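Local coordinates for protein BtGH115A (Bacteroides thetaiotaomicron, PDB 5BY3) that acts as a family GH115 4-O-methyl-alpha-glucuronidase, a glycoside hydrolase with specificity for decorated arabinogalactans, at residues P411-I414 with Y415-K419; Y442-E445 with L446-M450; K467-L470 with E471-G475. One frame throughout, in Å; residues are numbered along the deposited sequence.

Contact 1. Residues P411-I414 with Y415-K419; sequences PSLI and YQQMK
Four backbone hydrogen bonds join the carbonyls of 411-414 to the N-H groups of 415-418. Tyr-415 N reaches Pro-411 O at 2.8 Å and Met-418 N reaches Ile-414 O at 2.9 Å, with Gln-417 N to Leu-413 O much the same. The bond from Gln-416 N to Ser-412 O is longer, 3.2 Å, and its donor stands above the carbonyl plane. Apolar contacts keep the same four-residue spacing. Leu-413 and Gln-417 run alongside each other, with Leu-413 CD1 3.9 Å from Gln-417 CG. One residue on, Ile-414 CG2 meets CG of selenomethionine Met-418 at 4.2 Å. Bends at chi2 and chi3 curl the Met-418 chain against Val-390 and Tyr-392 of strand 388-393. Tyr-415 has CG trans to its own N (chi1 180°), which swings the ring away from the first turn; Lys-419 CB sits 4.0 Å above the ring plane, toward the rim. Beyond them, Tyr-415 OH and Lys-419 NZ both hydrogen-bond to Ser-458 OG. This is the start of helix 411-423, the crossover helix of a beta-alpha-beta unit between strands 388-393 and 429-433 of the TIM-barrel fold.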
ATOM      1  N   PRO A 411       4.139   0.900  -8.566  1.00 32.59           N
ATOM      2  CA  PRO A 411       4.473   2.174  -7.919  1.00 34.28           C
ATOM      3  C   PRO A 411       3.810   3.337  -8.590  1.00 32.92           C
ATOM      4  O   PRO A 411       3.427   4.273  -7.898  1.00 38.29           O
ATOM      5  CB  PRO A 411       5.992   2.275  -8.127  1.00 34.29           C
ATOM      6  CG  PRO A 411       6.408   0.837  -8.061  1.00 34.93           C
ATOM      7  CD  PRO A 411       5.346   0.111  -8.853  1.00 32.88           C
ATOM      8  N   SER A 412       3.699   3.256  -9.921  1.00 31.45           N
ATOM      9  CA  SER A 412       3.095   4.262 -10.754  1.00 35.74           C
ATOM     10  C   SER A 412       1.609   4.459 -10.463  1.00 38.34           C
ATOM     11  O   SER A 412       1.103   5.553 -10.658  1.00 37.68           O
ATOM     12  CB  SER A 412       3.231   3.875 -12.207  1.00 34.27           C
ATOM     13  OG  SER A 412       4.576   3.987 -12.580  1.00 43.22           O
ATOM     14  N   LEU A 413       0.935   3.394 -10.014  1.00 38.91           N
ATOM     15  CA  LEU A 413      -0.499   3.409  -9.792  1.00 36.73           C
ATOM     16  C   LEU A 413      -0.739   3.871  -8.353  1.00 39.65           C
ATOM     17  O   LEU A 413      -1.647   4.692  -8.092  1.00 36.95           O
ATOM     18  CB  LEU A 413      -1.142   2.053 -10.121  1.00 34.19           C
ATOM     19  CG  LEU A 413      -2.538   1.742  -9.524  1.00 39.73           C
ATOM     20  CD1 LEU A 413      -3.641   2.575 -10.195  1.00 29.56           C
ATOM     21  CD2 LEU A 413      -2.837   0.247  -9.575  1.00 33.48           C
ATOM     22  N   ILE A 414       0.082   3.365  -7.435  1.00 34.52           N
ATOM     23  CA  ILE A 414       0.027   3.819  -6.088  1.00 35.88           C
ATOM     24  C   ILE A 414       0.229   5.335  -6.157  1.00 41.23           C
ATOM     25  O   ILE A 414      -0.643   6.082  -5.682  1.00 43.37           O
ATOM     26  CB  ILE A 414       1.048   3.101  -5.183  1.00 35.41           C
ATOM     27  CG1 ILE A 414       0.716   1.611  -5.098  1.00 33.38           C
ATOM     28  CG2 ILE A 414       1.134   3.722  -3.768  1.00 32.46           C
ATOM     29  CD1 ILE A 414       1.901   0.844  -4.529  1.00 33.82           C
ATOM     30  N   TYR A 415       1.337   5.775  -6.772  1.00 42.29           N
ATOM     31  CA  TYR A 415       1.620   7.198  -6.905  1.00 40.52           C
ATOM     32  C   TYR A 415       0.425   7.992  -7.400  1.00 43.95           C
ATOM     33  O   TYR A 415      -0.014   8.914  -6.693  1.00 39.89           O
ATOM     34  CB  TYR A 415       2.781   7.499  -7.828  1.00 39.76           C
ATOM     35  CG  TYR A 415       3.016   8.991  -7.924  1.00 39.90           C
ATOM     36  CD1 TYR A 415       3.466   9.700  -6.822  1.00 40.51           C
ATOM     37  CD2 TYR A 415       2.739   9.712  -9.104  1.00 45.27           C
ATOM     38  CE1 TYR A 415       3.634  11.083  -6.864  1.00 43.74           C
ATOM     39  CE2 TYR A 415       2.938  11.108  -9.178  1.00 43.56           C
ATOM     40  CZ  TYR A 415       3.387  11.777  -8.043  1.00 45.54           C
ATOM     41  OH  TYR A 415       3.607  13.132  -8.046  1.00 50.15           O
ATOM     42  N   GLN A 416      -0.098   7.647  -8.590  1.00 44.05           N
ATOM     43  CA  GLN A 416      -1.111   8.496  -9.186  1.00 45.67           C
ATOM     44  C   GLN A 416      -2.431   8.555  -8.410  1.00 45.57           C
ATOM     45  O   GLN A 416      -3.087   9.595  -8.402  1.00 57.19           O
ATOM     46  CB  GLN A 416      -1.293   8.261 -10.686  1.00 43.29           C
ATOM     47  CG  GLN A 416      -2.419   7.328 -11.113  1.00 55.54           C
ATOM     48  CD  GLN A 416      -3.824   7.933 -11.166  1.00 50.71           C
ATOM     49  OE1 GLN A 416      -4.052   9.088 -11.539  1.00 51.51           O
ATOM     50  NE2 GLN A 416      -4.781   7.114 -10.813  1.00 58.37           N
ATOM     51  N   GLN A 417      -2.810   7.454  -7.779  1.00 39.29           N
ATOM     52  CA  GLN A 417      -4.007   7.423  -7.000  1.00 39.13           C
ATOM     53  C   GLN A 417      -3.848   8.228  -5.722  1.00 41.92           C
ATOM     54  O   GLN A 417      -4.757   8.983  -5.366  1.00 39.44           O
ATOM     55  CB  GLN A 417      -4.446   5.990  -6.705  1.00 39.51           C
ATOM     56  CG  GLN A 417      -5.152   5.291  -7.878  1.00 36.06           C
ATOM     57  CD  GLN A 417      -6.509   5.923  -8.192  1.00 39.11           C
ATOM     58  OE1 GLN A 417      -6.741   6.420  -9.310  1.00 36.47           O
ATOM     59  NE2 GLN A 417      -7.412   5.927  -7.187  1.00 37.13           N
HETATM   60  N   MSE A 418      -2.695   8.095  -5.069  1.00 39.78           N
HETATM   61  CA  MSE A 418      -2.495   8.666  -3.733  1.00 42.83           C
HETATM   62  C   MSE A 418      -2.168  10.136  -3.824  1.00 42.09           C
HETATM   63  O   MSE A 418      -2.555  10.903  -2.948  1.00 45.10           O
HETATM   64  CB  MSE A 418      -1.428   7.955  -2.871  1.00 39.28           C
HETATM   65  CG  MSE A 418      -1.777   6.524  -2.534  1.00 38.65           C
HETATM   66 SE   MSE A 418      -3.507   6.319  -1.627  1.00 40.75          SE
HETATM   67  CE  MSE A 418      -3.068   7.386  -0.028  1.00 33.61           C
ATOM     68  N   LYS A 419      -1.437  10.527  -4.858  1.00 40.71           N
ATOM     69  CA  LYS A 419      -1.245  11.943  -5.189  1.00 44.93           C
ATOM     70  C   LYS A 419      -2.619  12.594  -5.411  1.00 43.90           C
ATOM     71  O   LYS A 419      -2.925  13.624  -4.794  1.00 45.05           O
ATOM     72  CB  LYS A 419      -0.338  12.096  -6.416  1.00 41.42           C
ATOM     73  CG  LYS A 419      -0.323  13.456  -7.080  1.00 53.79           C
ATOM     74  CD  LYS A 419       0.713  14.391  -6.471  1.00 61.23           C
ATOM     75  CE  LYS A 419       0.677  15.761  -7.143  1.00 61.12           C
ATOM     76  NZ  LYS A 419       1.552  16.711  -6.402  1.00 64.97           N
TER

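Contact 2. Residues Y442-E445 with L446-M450; sequences YQIE and LFMDM
Tyr-442 to Glu-445 and Leu-446 to Asp-449 are successive turns of one buried helix, 441-452, which follows strand 429-433 and packs on its outer side; the contact is local, between residues four apart. Backbone bonds hold it: Leu-446 N to Tyr-442 O is 2.9 Å, while Phe-447 N to Gln-443 O is 2.8 Å and almost straight, with an N-H...O angle of 177°. Met-448 N to Ile-444 O and Asp-449 N to Glu-445 O complete the run.

Two apolar pairs lie beside these backbone bonds. Leu-446 CD2 comes obliquely against the Tyr-442 ring, 4.3 Å from CE2. Ile-444 CG2 faces CG of selenomethionine Met-448 at 4.4 Å, and both side chains go on to touch Leu-432 of the strand beneath. The side chain of Ile-444 is about 10 Å from the bound nickel ion.

The polar pair is two acids. Glu-445 is drawn out straight, its CG trans to the backbone N (chi1 -172°), whereas Asp-449 turns back on the helix until its CG is 3.2 Å from Glu-445 O. The carboxylates stand nearly perpendicular, planes 89° apart, with Glu-445 OE2 and Asp-449 OD2 4.2 Å from each other. Each acid has its own partners: Glu-445 OE1 takes the indole N-H of Trp-132 and of Trp-469, its OE2 makes a salt bridge to Arg-472, and Asp-449 OD2 hydrogen-bonds to His-465 NE2. The other nitrogen of that imidazole, ND1, is hydrogen-bonded to Tyr-442 OH, so His-465 links the two turns from outside. The arrangement is that of an outer helix of a TIM barrel, with one flank on the parallel strands and another joined by polar bonds to helix 462-473.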
ATOM      1  N   TYR A 442       8.943  -2.334  -0.637  1.00 37.80           N
ATOM      2  CA  TYR A 442       9.107  -1.167  -1.439  1.00 34.49           C
ATOM      3  C   TYR A 442       7.825  -0.300  -1.450  1.00 37.72           C
ATOM      4  O   TYR A 442       7.906   0.899  -1.100  1.00 41.75           O
ATOM      5  CB  TYR A 442       9.622  -1.477  -2.868  1.00 35.67           C
ATOM      6  CG  TYR A 442       9.704  -0.167  -3.635  1.00 38.25           C
ATOM      7  CD1 TYR A 442      10.656   0.795  -3.286  1.00 36.00           C
ATOM      8  CD2 TYR A 442       8.757   0.167  -4.614  1.00 37.31           C
ATOM      9  CE1 TYR A 442      10.693   2.013  -3.924  1.00 38.51           C
ATOM     10  CE2 TYR A 442       8.799   1.407  -5.261  1.00 40.62           C
ATOM     11  CZ  TYR A 442       9.778   2.312  -4.901  1.00 36.37           C
ATOM     12  OH  TYR A 442       9.861   3.530  -5.495  1.00 42.44           O
ATOM     13  N   GLN A 443       6.676  -0.884  -1.827  1.00 30.84           N
ATOM     14  CA  GLN A 443       5.396  -0.121  -1.896  1.00 34.65           C
ATOM     15  C   GLN A 443       5.034   0.587  -0.572  1.00 36.38           C
ATOM     16  O   GLN A 443       4.563   1.733  -0.579  1.00 37.82           O
ATOM     17  CB  GLN A 443       4.218  -0.987  -2.353  1.00 33.24           C
ATOM     18  CG  GLN A 443       4.312  -1.525  -3.792  1.00 36.66           C
ATOM     19  CD  GLN A 443       4.992  -2.904  -3.923  1.00 34.99           C
ATOM     20  OE1 GLN A 443       5.687  -3.368  -3.006  1.00 41.86           O
ATOM     21  NE2 GLN A 443       4.804  -3.558  -5.072  1.00 32.99           N
ATOM     22  N   ILE A 444       5.316  -0.096   0.538  1.00 35.98           N
ATOM     23  CA  ILE A 444       5.075   0.387   1.872  1.00 35.62           C
ATOM     24  C   ILE A 444       5.906   1.649   2.078  1.00 37.51           C
ATOM     25  O   ILE A 444       5.391   2.659   2.561  1.00 41.10           O
ATOM     26  CB  ILE A 444       5.409  -0.691   2.933  1.00 37.17           C
ATOM     27  CG1 ILE A 444       4.418  -1.869   2.837  1.00 35.57           C
ATOM     28  CG2 ILE A 444       5.426  -0.109   4.358  1.00 37.58           C
ATOM     29  CD1 ILE A 444       4.845  -3.134   3.579  1.00 27.96           C
ATOM     30  N   GLU A 445       7.173   1.612   1.705  1.00 35.22           N
ATOM     31  CA  GLU A 445       8.009   2.769   1.946  1.00 34.80           C
ATOM     32  C   GLU A 445       7.611   3.928   1.020  1.00 37.31           C
ATOM     33  O   GLU A 445       7.623   5.101   1.427  1.00 42.22           O
ATOM     34  CB  GLU A 445       9.484   2.424   1.790  1.00 36.66           C
ATOM     35  CG  GLU A 445      10.415   3.554   2.219  1.00 39.52           C
ATOM     36  CD  GLU A 445      11.874   3.163   2.213  1.00 43.05           C
ATOM     37  OE1 GLU A 445      12.189   1.966   2.369  1.00 43.21           O
ATOM     38  OE2 GLU A 445      12.719   4.073   2.067  1.00 46.06           O
ATOM     39  N   LEU A 446       7.240   3.608  -0.211  1.00 35.98           N
ATOM     40  CA  LEU A 446       6.707   4.621  -1.103  1.00 35.88           C
ATOM     41  C   LEU A 446       5.478   5.309  -0.465  1.00 38.38           C
ATOM     42  O   LEU A 446       5.458   6.519  -0.306  1.00 43.89           O
ATOM     43  CB  LEU A 446       6.360   4.018  -2.468  1.00 32.79           C
ATOM     44  CG  LEU A 446       5.800   4.971  -3.551  1.00 34.12           C
ATOM     45  CD1 LEU A 446       6.744   6.160  -3.864  1.00 33.99           C
ATOM     46  CD2 LEU A 446       5.469   4.157  -4.803  1.00 31.44           C
ATOM     47  N   PHE A 447       4.471   4.521  -0.095  1.00 36.24           N
ATOM     48  CA  PHE A 447       3.305   5.021   0.575  1.00 35.56           C
ATOM     49  C   PHE A 447       3.690   5.903   1.776  1.00 37.08           C
ATOM     50  O   PHE A 447       3.131   6.971   1.951  1.00 33.45           O
ATOM     51  CB  PHE A 447       2.466   3.821   1.028  1.00 38.98           C
ATOM     52  CG  PHE A 447       1.039   4.149   1.391  1.00 36.86           C
ATOM     53  CD1 PHE A 447       0.696   4.477   2.702  1.00 37.22           C
ATOM     54  CD2 PHE A 447       0.029   4.093   0.424  1.00 37.60           C
ATOM     55  CE1 PHE A 447      -0.624   4.771   3.041  1.00 34.95           C
ATOM     56  CE2 PHE A 447      -1.292   4.372   0.763  1.00 34.99           C
ATOM     57  CZ  PHE A 447      -1.605   4.702   2.076  1.00 33.41           C
HETATM   58  N   MSE A 448       4.658   5.460   2.576  1.00 36.07           N
HETATM   59  CA  MSE A 448       4.987   6.146   3.837  1.00 37.89           C
HETATM   60  C   MSE A 448       5.741   7.411   3.576  1.00 36.29           C
HETATM   61  O   MSE A 448       5.540   8.386   4.314  1.00 38.69           O
HETATM   62  CB  MSE A 448       5.717   5.308   4.900  1.00 37.54           C
HETATM   63  CG  MSE A 448       4.878   4.152   5.440  1.00 42.27           C
HETATM   64 SE   MSE A 448       3.104   4.678   6.141  1.00 43.95          SE
HETATM   65  CE  MSE A 448       2.200   3.016   5.669  1.00 36.88           C
ATOM     66  N   ASP A 449       6.596   7.395   2.549  1.00 34.82           N
ATOM     67  CA  ASP A 449       7.250   8.608   2.019  1.00 39.08           C
ATOM     68  C   ASP A 449       6.237   9.628   1.519  1.00 41.83           C
ATOM     69  O   ASP A 449       6.387  10.822   1.794  1.00 43.11           O
ATOM     70  CB  ASP A 449       8.241   8.299   0.879  1.00 36.74           C
ATOM     71  CG  ASP A 449       9.565   7.687   1.375  1.00 39.21           C
ATOM     72  OD1 ASP A 449       9.842   7.748   2.587  1.00 43.85           O
ATOM     73  OD2 ASP A 449      10.327   7.127   0.553  1.00 35.00           O
HETATM   74  N   MSE A 450       5.216   9.150   0.788  1.00 41.79           N
HETATM   75  CA  MSE A 450       4.168  10.018   0.255  1.00 43.67           C
HETATM   76  C   MSE A 450       3.521  10.746   1.396  1.00 44.01           C
HETATM   77  O   MSE A 450       3.453  11.968   1.383  1.00 49.11           O
HETATM   78  CB  MSE A 450       3.199   9.248  -0.617  1.00 41.61           C
HETATM   79  CG  MSE A 450       3.839   9.221  -1.994  1.00 39.76           C
HETATM   80 SE   MSE A 450       2.805   8.064  -3.190  1.00 35.79          SE
HETATM   81  CE  MSE A 450       1.702   9.606  -3.759  1.00 36.07           C
TER

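Contact 3. Residues K467-L470 with E471-G475; sequences KHWL and ERELG
From Lys-467 to Leu-470 each carbonyl takes the N-H four residues on, ending with Leu-474 N to Leu-470 O at 2.8 Å, after which Leu-474 leaves helical torsions. On the outer flank Lys-467 and Glu-471 form a weakly hydrogen-bonded salt bridge, NZ to OE2 3.3 Å. Leu-470 and Leu-474 run alongside, CD2 to CD1 4.0 Å, and pack toward helices 476-495 and 552-580 respectively. This is the C-terminal end of helix 462-473, lying outside helix 441-452 in the TIM-barrel region. On the inner flank Glu-473 CG sits over the six-membered ring of Trp-469, 3.9 Å from the centroid, in a CH-pi contact. The bend of Arg-472 at chi3 (82°) folds its guanidinium back across the indole toward Glu-473, planes 63° apart, with Trp-469 CD1 over one face. Its NH2 only passes Trp-469 NE1, whose N-H goes to Glu-445 OE1. A salt bridge with two hydrogen bonds grips Glu-473 side-on, NE to OE2 at 2.6 Å and NH2 to OE1 at 3.1 Å, each oxygen near the guanidinium plane. Glu-473 OE1 also hydrogen-bonds to Ser-130 OG. A methionine replacing Arg-472 would probably leave Glu-473 held at its end by Ser-130 alone among these bonds, and Glu-445 OE2 without its salt-bridge mate.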
ATOM      1  N   LYS A 467      14.839   4.263  -8.142  1.00 42.32           N
ATOM      2  CA  LYS A 467      16.272   4.316  -8.335  1.00 42.66           C
ATOM      3  C   LYS A 467      17.023   4.600  -7.014  1.00 44.19           C
ATOM      4  O   LYS A 467      17.930   3.874  -6.652  1.00 48.38           O
ATOM      5  CB  LYS A 467      16.576   5.381  -9.376  1.00 46.86           C
ATOM      6  CG  LYS A 467      18.050   5.512  -9.745  1.00 48.61           C
ATOM      7  CD  LYS A 467      18.233   6.603 -10.794  1.00 47.31           C
ATOM      8  CE  LYS A 467      19.610   7.222 -10.697  1.00 52.45           C
ATOM      9  NZ  LYS A 467      20.569   6.330 -11.389  1.00 48.61           N
ATOM     10  N   HIS A 468      16.622   5.642  -6.294  1.00 43.88           N
ATOM     11  CA  HIS A 468      17.257   6.036  -5.058  1.00 42.75           C
ATOM     12  C   HIS A 468      17.148   4.909  -4.036  1.00 45.14           C
ATOM     13  O   HIS A 468      18.063   4.700  -3.207  1.00 47.80           O
ATOM     14  CB  HIS A 468      16.616   7.320  -4.540  1.00 44.08           C
ATOM     15  CG  HIS A 468      17.247   7.848  -3.295  1.00 63.66           C
ATOM     16  ND1 HIS A 468      16.990   7.317  -2.042  1.00 70.55           N
ATOM     17  CD2 HIS A 468      18.115   8.870  -3.099  1.00 69.57           C
ATOM     18  CE1 HIS A 468      17.690   7.974  -1.134  1.00 73.99           C
ATOM     19  NE2 HIS A 468      18.374   8.927  -1.748  1.00 77.00           N
ATOM     20  N   TRP A 469      16.048   4.158  -4.118  1.00 41.10           N
ATOM     21  CA  TRP A 469      15.765   3.111  -3.155  1.00 36.99           C
ATOM     22  C   TRP A 469      16.670   1.920  -3.419  1.00 37.23           C
ATOM     23  O   TRP A 469      17.296   1.440  -2.476  1.00 40.80           O
ATOM     24  CB  TRP A 469      14.276   2.707  -3.189  1.00 34.67           C
ATOM     25  CG  TRP A 469      13.848   1.746  -2.082  1.00 34.25           C
ATOM     26  CD1 TRP A 469      13.476   2.084  -0.792  1.00 31.63           C
ATOM     27  CD2 TRP A 469      13.760   0.296  -2.158  1.00 30.50           C
ATOM     28  NE1 TRP A 469      13.139   0.949  -0.092  1.00 32.44           N
ATOM     29  CE2 TRP A 469      13.310  -0.158  -0.898  1.00 29.41           C
ATOM     30  CE3 TRP A 469      13.962  -0.640  -3.182  1.00 30.31           C
ATOM     31  CZ2 TRP A 469      13.069  -1.524  -0.624  1.00 31.00           C
ATOM     32  CZ3 TRP A 469      13.711  -2.001  -2.914  1.00 32.56           C
ATOM     33  CH2 TRP A 469      13.272  -2.431  -1.648  1.00 31.46           C
ATOM     34  N   LEU A 470      16.733   1.451  -4.676  1.00 35.00           N
ATOM     35  CA  LEU A 470      17.596   0.279  -5.073  1.00 39.07           C
ATOM     36  C   LEU A 470      19.051   0.572  -4.869  1.00 38.47           C
ATOM     37  O   LEU A 470      19.794  -0.277  -4.343  1.00 40.98           O
ATOM     38  CB  LEU A 470      17.393  -0.181  -6.545  1.00 34.74           C
ATOM     39  CG  LEU A 470      15.969  -0.600  -6.962  1.00 32.41           C
ATOM     40  CD1 LEU A 470      15.740  -0.492  -8.443  1.00 34.16           C
ATOM     41  CD2 LEU A 470      15.580  -1.976  -6.467  1.00 32.31           C
ATOM     42  N   GLU A 471      19.445   1.783  -5.259  1.00 39.86           N
ATOM     43  CA  GLU A 471      20.798   2.277  -4.995  1.00 42.29           C
ATOM     44  C   GLU A 471      21.105   2.221  -3.531  1.00 41.30           C
ATOM     45  O   GLU A 471      22.163   1.740  -3.169  1.00 39.63           O
ATOM     46  CB  GLU A 471      21.013   3.690  -5.545  1.00 42.99           C
ATOM     47  CG  GLU A 471      21.209   3.698  -7.048  1.00 47.60           C
ATOM     48  CD  GLU A 471      21.445   5.070  -7.617  1.00 49.02           C
ATOM     49  OE1 GLU A 471      21.016   6.072  -6.987  1.00 54.19           O
ATOM     50  OE2 GLU A 471      22.045   5.118  -8.712  1.00 52.93           O
ATOM     51  N   ARG A 472      20.169   2.669  -2.684  1.00 43.80           N
ATOM     52  CA  ARG A 472      20.377   2.585  -1.217  1.00 47.65           C
ATOM     53  C   ARG A 472      20.428   1.135  -0.665  1.00 44.09           C
ATOM     54  O   ARG A 472      21.258   0.840   0.192  1.00 41.62           O
ATOM     55  CB  ARG A 472      19.366   3.462  -0.453  1.00 48.61           C
ATOM     56  CG  ARG A 472      19.594   3.703   1.040  1.00 40.51           C
ATOM     57  CD  ARG A 472      18.290   4.277   1.612  1.00 44.81           C
ATOM     58  NE  ARG A 472      17.319   3.198   1.905  1.00 43.41           N
ATOM     59  CZ  ARG A 472      16.004   3.322   2.147  1.00 39.47           C
ATOM     60  NH1 ARG A 472      15.386   4.487   2.099  1.00 31.23           N
ATOM     61  NH2 ARG A 472      15.278   2.233   2.417  1.00 40.26           N
ATOM     62  N   GLU A 473      19.559   0.242  -1.140  1.00 43.90           N
ATOM     63  CA  GLU A 473      19.463  -1.109  -0.517  1.00 42.95           C
ATOM     64  C   GLU A 473      20.483  -2.115  -1.087  1.00 46.61           C
ATOM     65  O   GLU A 473      21.091  -2.898  -0.347  1.00 43.50           O
ATOM     66  CB  GLU A 473      18.045  -1.686  -0.537  1.00 37.95           C
ATOM     67  CG  GLU A 473      16.908  -0.798  -0.008  1.00 43.33           C
ATOM     68  CD  GLU A 473      17.093  -0.221   1.401  1.00 43.77           C
ATOM     69  OE1 GLU A 473      16.384  -0.632   2.306  1.00 47.13           O
ATOM     70  OE2 GLU A 473      17.891   0.702   1.616  1.00 49.80           O
ATOM     71  N   LEU A 474      20.661  -2.084  -2.402  1.00 47.42           N
ATOM     72  CA  LEU A 474      21.721  -2.849  -3.049  1.00 56.88           C
ATOM     73  C   LEU A 474      22.860  -1.847  -3.254  1.00 57.40           C
ATOM     74  O   LEU A 474      22.979  -0.914  -2.469  1.00 72.33           O
ATOM     75  CB  LEU A 474      21.174  -3.458  -4.327  1.00 52.41           C
ATOM     76  CG  LEU A 474      19.671  -3.736  -4.201  1.00 48.98           C
ATOM     77  CD1 LEU A 474      19.014  -3.762  -5.570  1.00 45.50           C
ATOM     78  CD2 LEU A 474      19.343  -4.990  -3.384  1.00 47.54           C
ATOM     79  N   GLY A 475      23.714  -1.976  -4.245  1.00 54.44           N
ATOM     80  CA  GLY A 475      24.608  -0.820  -4.457  1.00 48.80           C
ATOM     81  C   GLY A 475      24.209   0.034  -5.635  1.00 45.36           C
ATOM     82  O   GLY A 475      23.219  -0.242  -6.303  1.00 48.90           O
TER

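How the contacts relate
Going down the chain, the contacts come strictly in series: contact 1 on helix 411-423, contact 2 on helix 441-452 after strand 429-433, contact 3 at the end of helix 462-473. Each links adjoining turns, so none closes a long loop, and none nests in or crosses another. Contact 2 lies between the others and joins the three helices side by side. The crossover helix packs on it through apolar contacts, Ile-414 CD1 3.5 Å from Gln-443 CG and Met-418 CE 3.6 Å from Phe-447 CE2. Toward contact 3 the Glu-445 to Arg-472 salt bridge makes the join, beside the edge-to-face rings of Tyr-442 and Trp-469. Contacts 1 and 3 do not touch, their nearest atoms about 9 Å apart.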